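Local coordinates for protein tRNA (cytosine(72)-C(5))-methyltransferase (PDB 5ZVE) that methylates the C5 position of cytosine 72 in several tRNAs, using S-adenosyl-L-methionine as the methyl donor, at residues V90-K95 against V112-K117; D129-L134 against K284-R289. All blocks are in the same frame, centred on the assembly; numbering follows the deposited sequence.

In the fold
Following the chain from the N terminus, strand 90-93 of the PUA domain comes first; eighteen residues, holding helix 95-101 and strand 107-108, then loop out before strand 112-115 returns antiparallel to it and interaction 1 closes. Strand 124-128 follows and leads into the segment 129-134, which begins with a tight turn and where interaction 2 opens. That contact closes only some 150 residues later, at the loop 284-289 of the methyltransferase domain. The two are in series, neither nested nor crossed, with centres about 14 Å apart. Interaction 1 is internal to the PUA sheet, while interaction 2 joins the PUA domain to the methyltransferase domain. They touch where Pro130 packs on Ala93 and Lys95.

Interaction 1: residues V90-K95 against V112-K117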
ATOM      1  N   VAL A  90       2.701  24.135  20.502  1.00 21.88           N
ATOM      2  CA  VAL A  90       2.812  22.815  19.897  1.00 21.16           C
ATOM      3  C   VAL A  90       1.681  21.883  20.330  1.00 20.76           C
ATOM      4  O   VAL A  90       1.367  21.781  21.517  1.00 23.00           O
ATOM      5  CB  VAL A  90       4.172  22.160  20.246  1.00 21.66           C
ATOM      6  CG1 VAL A  90       4.192  20.678  19.869  1.00 16.77           C
ATOM      7  CG2 VAL A  90       5.315  22.913  19.577  1.00 18.86           C
ATOM      8  N   VAL A  91       1.062  21.224  19.352  1.00 15.71           N
ATOM      9  CA  VAL A  91       0.230  20.058  19.622  1.00 18.24           C
ATOM     10  C   VAL A  91       0.989  18.812  19.178  1.00 20.25           C
ATOM     11  O   VAL A  91       1.462  18.735  18.045  1.00 21.89           O
ATOM     12  CB  VAL A  91      -1.130  20.113  18.898  1.00 21.26           C
ATOM     13  CG1 VAL A  91      -1.926  18.849  19.186  1.00 21.21           C
ATOM     14  CG2 VAL A  91      -1.917  21.339  19.320  1.00 20.38           C
ATOM     15  N   VAL A  92       1.122  17.845  20.079  1.00 23.06           N
ATOM     16  CA  VAL A  92       1.794  16.597  19.748  1.00 18.25           C
ATOM     17  C   VAL A  92       0.763  15.530  19.405  1.00 22.07           C
ATOM     18  O   VAL A  92      -0.057  15.156  20.243  1.00 21.38           O
ATOM     19  CB  VAL A  92       2.684  16.102  20.899  1.00 22.82           C
ATOM     20  CG1 VAL A  92       3.500  14.896  20.452  1.00 22.28           C
ATOM     21  CG2 VAL A  92       3.601  17.216  21.382  1.00 17.10           C
ATOM     22  N   ALA A  93       0.803  15.053  18.163  1.00 20.33           N
ATOM     23  CA  ALA A  93      -0.083  13.988  17.714  1.00 23.31           C
ATOM     24  C   ALA A  93       0.618  12.656  17.891  1.00 23.41           C
ATOM     25  O   ALA A  93       1.836  12.581  17.763  1.00 23.15           O
ATOM     26  CB  ALA A  93      -0.484  14.196  16.256  1.00 18.57           C
ATOM     27  N   ASN A  94      -0.134  11.607  18.201  1.00 26.08           N
ATOM     28  CA  ASN A  94       0.477  10.288  18.271  1.00 26.43           C
ATOM     29  C   ASN A  94       0.899   9.829  16.878  1.00 26.71           C
ATOM     30  O   ASN A  94       0.526  10.441  15.875  1.00 26.90           O
ATOM     31  CB  ASN A  94      -0.458   9.267  18.944  1.00 28.44           C
ATOM     32  CG  ASN A  94      -1.700   8.935  18.121  1.00 27.82           C
ATOM     33  OD1 ASN A  94      -1.628   8.639  16.927  1.00 29.95           O
ATOM     34  ND2 ASN A  94      -2.852   8.960  18.779  1.00 30.13           N
ATOM     35  N   LYS A  95       1.683   8.758  16.838  1.00 28.17           N
ATOM     36  CA  LYS A  95       2.319   8.269  15.621  1.00 33.38           C
ATOM     37  C   LYS A  95       1.341   8.122  14.452  1.00 29.72           C
ATOM     38  O   LYS A  95       1.652   8.478  13.314  1.00 30.01           O
ATOM     39  CB  LYS A  95       3.000   6.926  15.913  1.00 32.04           C
ATOM     40  CG  LYS A  95       3.581   6.228  14.706  1.00 43.77           C
ATOM     41  CD  LYS A  95       4.471   5.062  15.123  1.00 45.34           C
ATOM     42  CE  LYS A  95       3.713   3.747  15.106  1.00 48.16           C
ATOM     43  NZ  LYS A  95       3.161   3.456  13.750  1.00 56.11           N
ATOM     44  N   VAL A 112      -4.557  13.084  19.729  1.00 25.69           N
ATOM     45  CA  VAL A 112      -3.709  14.023  20.459  1.00 27.95           C
ATOM     46  C   VAL A 112      -2.999  13.348  21.631  1.00 29.16           C
ATOM     47  O   VAL A 112      -3.639  12.776  22.514  1.00 29.34           O
ATOM     48  CB  VAL A 112      -4.522  15.222  20.988  1.00 26.69           C
ATOM     49  CG1 VAL A 112      -3.656  16.111  21.872  1.00 26.32           C
ATOM     50  CG2 VAL A 112      -5.112  16.014  19.833  1.00 25.18           C
ATOM     51  N   LEU A 113      -1.673  13.438  21.640  1.00 25.78           N
ATOM     52  CA  LEU A 113      -0.864  12.841  22.696  1.00 29.92           C
ATOM     53  C   LEU A 113      -0.705  13.804  23.871  1.00 29.64           C
ATOM     54  O   LEU A 113      -0.950  13.446  25.024  1.00 29.64           O
ATOM     55  CB  LEU A 113       0.506  12.439  22.138  1.00 27.59           C
ATOM     56  CG  LEU A 113       1.524  11.770  23.064  1.00 31.15           C
ATOM     57  CD1 LEU A 113       1.023  10.405  23.509  1.00 30.81           C
ATOM     58  CD2 LEU A 113       2.872  11.648  22.365  1.00 26.89           C
ATOM     59  N   LYS A 114      -0.311  15.032  23.560  1.00 29.31           N
ATOM     60  CA  LYS A 114      -0.156  16.087  24.555  1.00 25.84           C
ATOM     61  C   LYS A 114      -0.027  17.419  23.825  1.00 24.63           C
ATOM     62  O   LYS A 114       0.130  17.441  22.603  1.00 24.76           O
ATOM     63  CB  LYS A 114       1.059  15.823  25.444  1.00 27.73           C
ATOM     64  CG  LYS A 114       2.367  15.684  24.681  1.00 29.59           C
ATOM     65  CD  LYS A 114       3.491  15.200  25.579  1.00 24.46           C
ATOM     66  CE  LYS A 114       4.793  15.104  24.811  1.00 23.06           C
ATOM     67  NZ  LYS A 114       5.896  14.513  25.623  1.00 32.73           N
ATOM     68  N   ALA A 115      -0.103  18.524  24.559  1.00 21.59           N
ATOM     69  CA  ALA A 115      -0.108  19.835  23.924  1.00 24.39           C
ATOM     70  C   ALA A 115       0.317  20.951  24.868  1.00 27.12           C
ATOM     71  O   ALA A 115       0.377  20.767  26.086  1.00 26.87           O
ATOM     72  CB  ALA A 115      -1.489  20.131  23.361  1.00 21.75           C
ATOM     73  N   ASP A 116       0.620  22.106  24.282  1.00 25.70           N
ATOM     74  CA  ASP A 116       0.946  23.312  25.031  1.00 25.16           C
ATOM     75  C   ASP A 116      -0.296  23.768  25.790  1.00 27.90           C
ATOM     76  O   ASP A 116      -1.385  23.836  25.222  1.00 21.18           O
ATOM     77  CB  ASP A 116       1.456  24.402  24.080  1.00 20.79           C
ATOM     78  CG  ASP A 116       1.968  25.637  24.804  1.00 24.30           C
ATOM     79  OD1 ASP A 116       1.217  26.241  25.599  1.00 27.01           O
ATOM     80  OD2 ASP A 116       3.138  26.008  24.573  1.00 23.19           O
ATOM     81  N   LYS A 117      -0.127  24.093  27.070  1.00 26.67           N
ATOM     82  CA  LYS A 117      -1.262  24.385  27.940  1.00 23.56           C
ATOM     83  C   LYS A 117      -1.918  25.742  27.674  1.00 27.94           C
ATOM     84  O   LYS A 117      -3.033  25.990  28.131  1.00 30.25           O
ATOM     85  CB  LYS A 117      -0.825  24.304  29.408  1.00 27.64           C
ATOM     86  CG  LYS A 117      -0.025  23.055  29.755  1.00 25.49           C
ATOM     87  CD  LYS A 117      -0.456  22.492  31.094  1.00 25.60           C
ATOM     88  CE  LYS A 117       0.119  21.101  31.334  1.00 29.08           C
ATOM     89  NZ  LYS A 117       1.610  21.088  31.391  1.00 26.53           N
TER
HETATM   90  O   HOH W   1       4.257  24.787  22.426  1.00 18.30           O
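Val92 is flanked by Leu113 and Lys114, all three side chains on one face of the strand pair. Its CG1, held anti to the backbone N (chi1 -173°), meets Leu113 CD2 at 3.8 Å, and the CG2 branch runs along the aliphatic part of Lys114, 3.8 Å from Lys114 CG. On the other face Val91 spreads its two methyls: CG2 reaches Ala115 CB at 4.2 Å and CG1 reaches the CG1 methyl of Val112.

The backbones beneath are antiparallel, with 155° between the strand directions. Val92 N donates to Lys114 O over 2.7 Å, and Val92 O takes Leu113 N at 2.7 Å plus a weak bond from Lys114 N. Two residues thus sit opposite one, a classic beta bulge, and the register slips by one before Ala93 pairs with Val112. At the far end Asp116 N donates to Val90 O over 2.9 Å, and a water closes the edge, accepting from Val90 N and donating to Asp116 OD2. The other carboxylate oxygen, OD1, takes the backbone N of Asn118. Past the bulge Asn94 serves as N-cap of helix 95-101, its OD1 accepting from Ala97 N.

Within the mixed PUA sheet, strand 112-115 is outermost and strand 90-93 lies between it and strand 124-128, which runs parallel to 90-93 and bonds to it through Gln126 and Arg128. The Val91 face is covered by Met147 of helix 144-147 and Leu107 of strand 107-108.

Interaction 2: residues D129-L134 against K284-R289; sequences DPKGLL and KLWEER
Trp286 reaches across from the methyltransferase domain to a PUA-domain turn, where Asp129 takes its indole edge and Lys131 covers one face. Trp286 NE1 donates to Asp129 OD2 over 2.6 Å with an N-H...O angle of 157°. The oxygen uses its syn lone pair and lies in the indole plane, the carboxylate being turned only 28° from the ring.

Asp129 is steadied from its own side. With CG between the backbone N and the carbonyl carbon (chi1 81°), the carboxylate folds back over the type I turn 129-132, and OD1 accepts from Lys131 N and Leu133 N, which approach from opposite faces of the carboxylate plane. The first of these bonds makes an Asx turn. One oxygen therefore ties the turn together while the other holds the indole.

Lys131 stretches over the ring, its chain fully extended beyond CG and running antiparallel to the Trp286 side chain. CD sits 3.5 Å from the centroid of the five-membered ring, a CH-pi contact over the face, and NZ makes an off-centre cation-pi contact 4.4 Å from the same centroid. The Leu133 and Leu285 side chains meet nearly perpendicular, bringing Leu133 CD2 within 3.6 Å of Leu285 CG. A leucine in place of Trp286 would probably leave Asp129 OD2 without its indole N-H partner and the Lys131 chain without a flat surface to lie along.

The turn joins strands 124-128 and 134-140, and the loop 284-289 leads into helix 291-310. Helix 95-101 borders both, Ala98 touching Asp129 and Glu99 touching Leu285, while Arg30 from the N-terminal region makes a cation-pi contact with Trp286.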
ATOM      1  N   ASP A 129       4.762  15.176  15.443  1.00 20.42           N
ATOM      2  CA  ASP A 129       4.673  13.782  15.853  1.00 19.51           C
ATOM      3  C   ASP A 129       5.480  13.607  17.144  1.00 22.94           C
ATOM      4  O   ASP A 129       6.143  14.560  17.571  1.00 16.98           O
ATOM      5  CB  ASP A 129       5.136  12.862  14.705  1.00 23.78           C
ATOM      6  CG  ASP A 129       6.651  12.721  14.594  1.00 23.67           C
ATOM      7  OD1 ASP A 129       7.424  13.473  15.227  1.00 22.29           O
ATOM      8  OD2 ASP A 129       7.069  11.837  13.817  1.00 26.72           O
ATOM      9  N   PRO A 130       5.430  12.410  17.775  1.00 21.19           N
ATOM     10  CA  PRO A 130       6.109  12.289  19.075  1.00 21.71           C
ATOM     11  C   PRO A 130       7.626  12.507  19.024  1.00 20.39           C
ATOM     12  O   PRO A 130       8.238  12.685  20.071  1.00 20.36           O
ATOM     13  CB  PRO A 130       5.791  10.851  19.499  1.00 21.50           C
ATOM     14  CG  PRO A 130       4.521  10.524  18.801  1.00 22.29           C
ATOM     15  CD  PRO A 130       4.624  11.208  17.474  1.00 19.20           C
ATOM     16  N   LYS A 131       8.208  12.520  17.830  1.00 23.51           N
ATOM     17  CA  LYS A 131       9.647  12.713  17.682  1.00 21.17           C
ATOM     18  C   LYS A 131      10.003  14.088  17.117  1.00 24.69           C
ATOM     19  O   LYS A 131      11.125  14.300  16.658  1.00 26.87           O
ATOM     20  CB  LYS A 131      10.235  11.624  16.788  1.00 26.31           C
ATOM     21  CG  LYS A 131      10.121  10.228  17.360  1.00 22.91           C
ATOM     22  CD  LYS A 131      10.747   9.202  16.422  1.00 28.53           C
ATOM     23  CE  LYS A 131      10.545   7.791  16.943  1.00 29.88           C
ATOM     24  NZ  LYS A 131      11.187   6.765  16.078  1.00 38.44           N
ATOM     25  N   GLY A 132       9.051  15.016  17.134  1.00 17.45           N
ATOM     26  CA  GLY A 132       9.345  16.387  16.755  1.00 21.92           C
ATOM     27  C   GLY A 132       9.229  16.713  15.276  1.00 23.07           C
ATOM     28  O   GLY A 132       9.550  17.829  14.860  1.00 21.66           O
ATOM     29  N   LEU A 133       8.775  15.749  14.479  1.00 18.47           N
ATOM     30  CA  LEU A 133       8.565  15.993  13.056  1.00 18.25           C
ATOM     31  C   LEU A 133       7.363  16.914  12.854  1.00 20.88           C
ATOM     32  O   LEU A 133       6.252  16.605  13.285  1.00 20.63           O
ATOM     33  CB  LEU A 133       8.367  14.674  12.302  1.00 16.97           C
ATOM     34  CG  LEU A 133       8.210  14.783  10.782  1.00 23.37           C
ATOM     35  CD1 LEU A 133       9.471  15.342  10.134  1.00 21.45           C
ATOM     36  CD2 LEU A 133       7.852  13.436  10.186  1.00 22.14           C
ATOM     37  N   LEU A 134       7.589  18.052  12.209  1.00 22.34           N
ATOM     38  CA  LEU A 134       6.500  18.978  11.915  1.00 20.82           C
ATOM     39  C   LEU A 134       5.666  18.439  10.756  1.00 21.68           C
ATOM     40  O   LEU A 134       6.154  18.324   9.629  1.00 19.43           O
ATOM     41  CB  LEU A 134       7.043  20.367  11.591  1.00 19.47           C
ATOM     42  CG  LEU A 134       6.010  21.427  11.197  1.00 25.10           C
ATOM     43  CD1 LEU A 134       5.064  21.711  12.358  1.00 22.76           C
ATOM     44  CD2 LEU A 134       6.703  22.699  10.742  1.00 19.70           C
ATOM     45  N   LYS A 284       7.009   7.428   4.799  1.00 19.37           N
ATOM     46  CA  LYS A 284       7.811   6.777   5.820  1.00 27.29           C
ATOM     47  C   LYS A 284       8.380   7.831   6.768  1.00 27.89           C
ATOM     48  O   LYS A 284       9.481   8.340   6.555  1.00 28.50           O
ATOM     49  CB  LYS A 284       8.930   5.955   5.179  1.00 26.07           C
ATOM     50  CG  LYS A 284       9.695   5.072   6.143  1.00 29.36           C
ATOM     51  CD  LYS A 284       8.825   3.963   6.710  1.00 23.98           C
ATOM     52  CE  LYS A 284       8.484   2.941   5.639  1.00 29.95           C
ATOM     53  NZ  LYS A 284       7.859   1.719   6.220  1.00 27.72           N
ATOM     54  N   LEU A 285       7.606   8.176   7.795  1.00 24.15           N
ATOM     55  CA  LEU A 285       8.027   9.165   8.783  1.00 25.93           C
ATOM     56  C   LEU A 285       9.244   8.657   9.559  1.00 28.41           C
ATOM     57  O   LEU A 285      10.251   9.355   9.665  1.00 29.47           O
ATOM     58  CB  LEU A 285       6.878   9.504   9.738  1.00 23.55           C
ATOM     59  CG  LEU A 285       5.853  10.550   9.273  1.00 20.31           C
ATOM     60  CD1 LEU A 285       5.074  10.086   8.051  1.00 27.61           C
ATOM     61  CD2 LEU A 285       4.902  10.921  10.401  1.00 22.98           C
ATOM     62  N   TRP A 286       9.141   7.449  10.107  1.00 22.49           N
ATOM     63  CA  TRP A 286      10.265   6.808  10.783  1.00 23.72           C
ATOM     64  C   TRP A 286      10.265   5.322  10.480  1.00 26.76           C
ATOM     65  O   TRP A 286       9.297   4.625  10.779  1.00 30.52           O
ATOM     66  CB  TRP A 286      10.213   7.030  12.299  1.00 25.62           C
ATOM     67  CG  TRP A 286      10.098   8.471  12.689  1.00 24.15           C
ATOM     68  CD1 TRP A 286       8.961   9.133  13.030  1.00 20.28           C
ATOM     69  CD2 TRP A 286      11.161   9.427  12.762  1.00 21.93           C
ATOM     70  NE1 TRP A 286       9.247  10.444  13.321  1.00 23.68           N
ATOM     71  CE2 TRP A 286      10.590  10.652  13.160  1.00 24.47           C
ATOM     72  CE3 TRP A 286      12.537   9.368  12.533  1.00 26.49           C
ATOM     73  CZ2 TRP A 286      11.350  11.810  13.335  1.00 23.51           C
ATOM     74  CZ3 TRP A 286      13.289  10.517  12.704  1.00 29.53           C
ATOM     75  CH2 TRP A 286      12.695  11.723  13.103  1.00 25.00           C
ATOM     76  N   GLU A 287      11.351   4.840   9.887  1.00 23.61           N
ATOM     77  CA  GLU A 287      11.474   3.424   9.565  1.00 29.66           C
ATOM     78  C   GLU A 287      11.916   2.649  10.801  1.00 33.28           C
ATOM     79  O   GLU A 287      12.984   2.912  11.345  1.00 33.33           O
ATOM     80  CB  GLU A 287      12.465   3.210   8.422  1.00 26.55           C
ATOM     81  CG  GLU A 287      12.643   1.751   8.018  1.00 26.32           C
ATOM     82  CD  GLU A 287      11.366   1.127   7.484  1.00 29.61           C
ATOM     83  OE1 GLU A 287      10.736   0.335   8.216  1.00 26.57           O
ATOM     84  OE2 GLU A 287      10.992   1.428   6.327  1.00 27.63           O
ATOM     85  N   GLU A 288      11.092   1.706  11.249  1.00 34.15           N
ATOM     86  CA  GLU A 288      11.402   0.940  12.455  1.00 40.33           C
ATOM     87  C   GLU A 288      12.043  -0.413  12.158  1.00 40.42           C
ATOM     88  O   GLU A 288      12.822  -0.927  12.965  1.00 45.54           O
ATOM     89  CB  GLU A 288      10.136   0.728  13.288  1.00 40.85           C
ATOM     90  CG  GLU A 288       9.416   2.013  13.677  1.00 45.96           C
ATOM     91  CD  GLU A 288       8.087   2.165  12.960  1.00 47.24           C
ATOM     92  OE1 GLU A 288       7.914   1.530  11.898  1.00 53.70           O
ATOM     93  OE2 GLU A 288       7.218   2.917  13.455  1.00 48.60           O
ATOM     94  N   ARG A 289      11.720  -0.989  11.005  1.00 35.97           N
ATOM     95  CA  ARG A 289      12.243  -2.304  10.658  1.00 37.28           C
ATOM     96  C   ARG A 289      13.652  -2.196  10.100  1.00 37.55           C
ATOM     97  O   ARG A 289      14.001  -1.207   9.455  1.00 37.83           O
ATOM     98  CB  ARG A 289      11.320  -3.013   9.662  1.00 32.83           C
ATOM     99  CG  ARG A 289      10.133  -3.688  10.336  1.00 36.43           C
ATOM    100  CD  ARG A 289       9.074  -4.085   9.339  1.00 40.15           C
ATOM    101  NE  ARG A 289       7.839  -4.506   9.994  1.00 48.82           N
ATOM    102  CZ  ARG A 289       6.695  -4.737   9.352  1.00 52.70           C
ATOM    103  NH1 ARG A 289       6.624  -4.578   8.037  1.00 41.07           N
ATOM    104  NH2 ARG A 289       5.618  -5.117  10.028  1.00 61.09           N
TER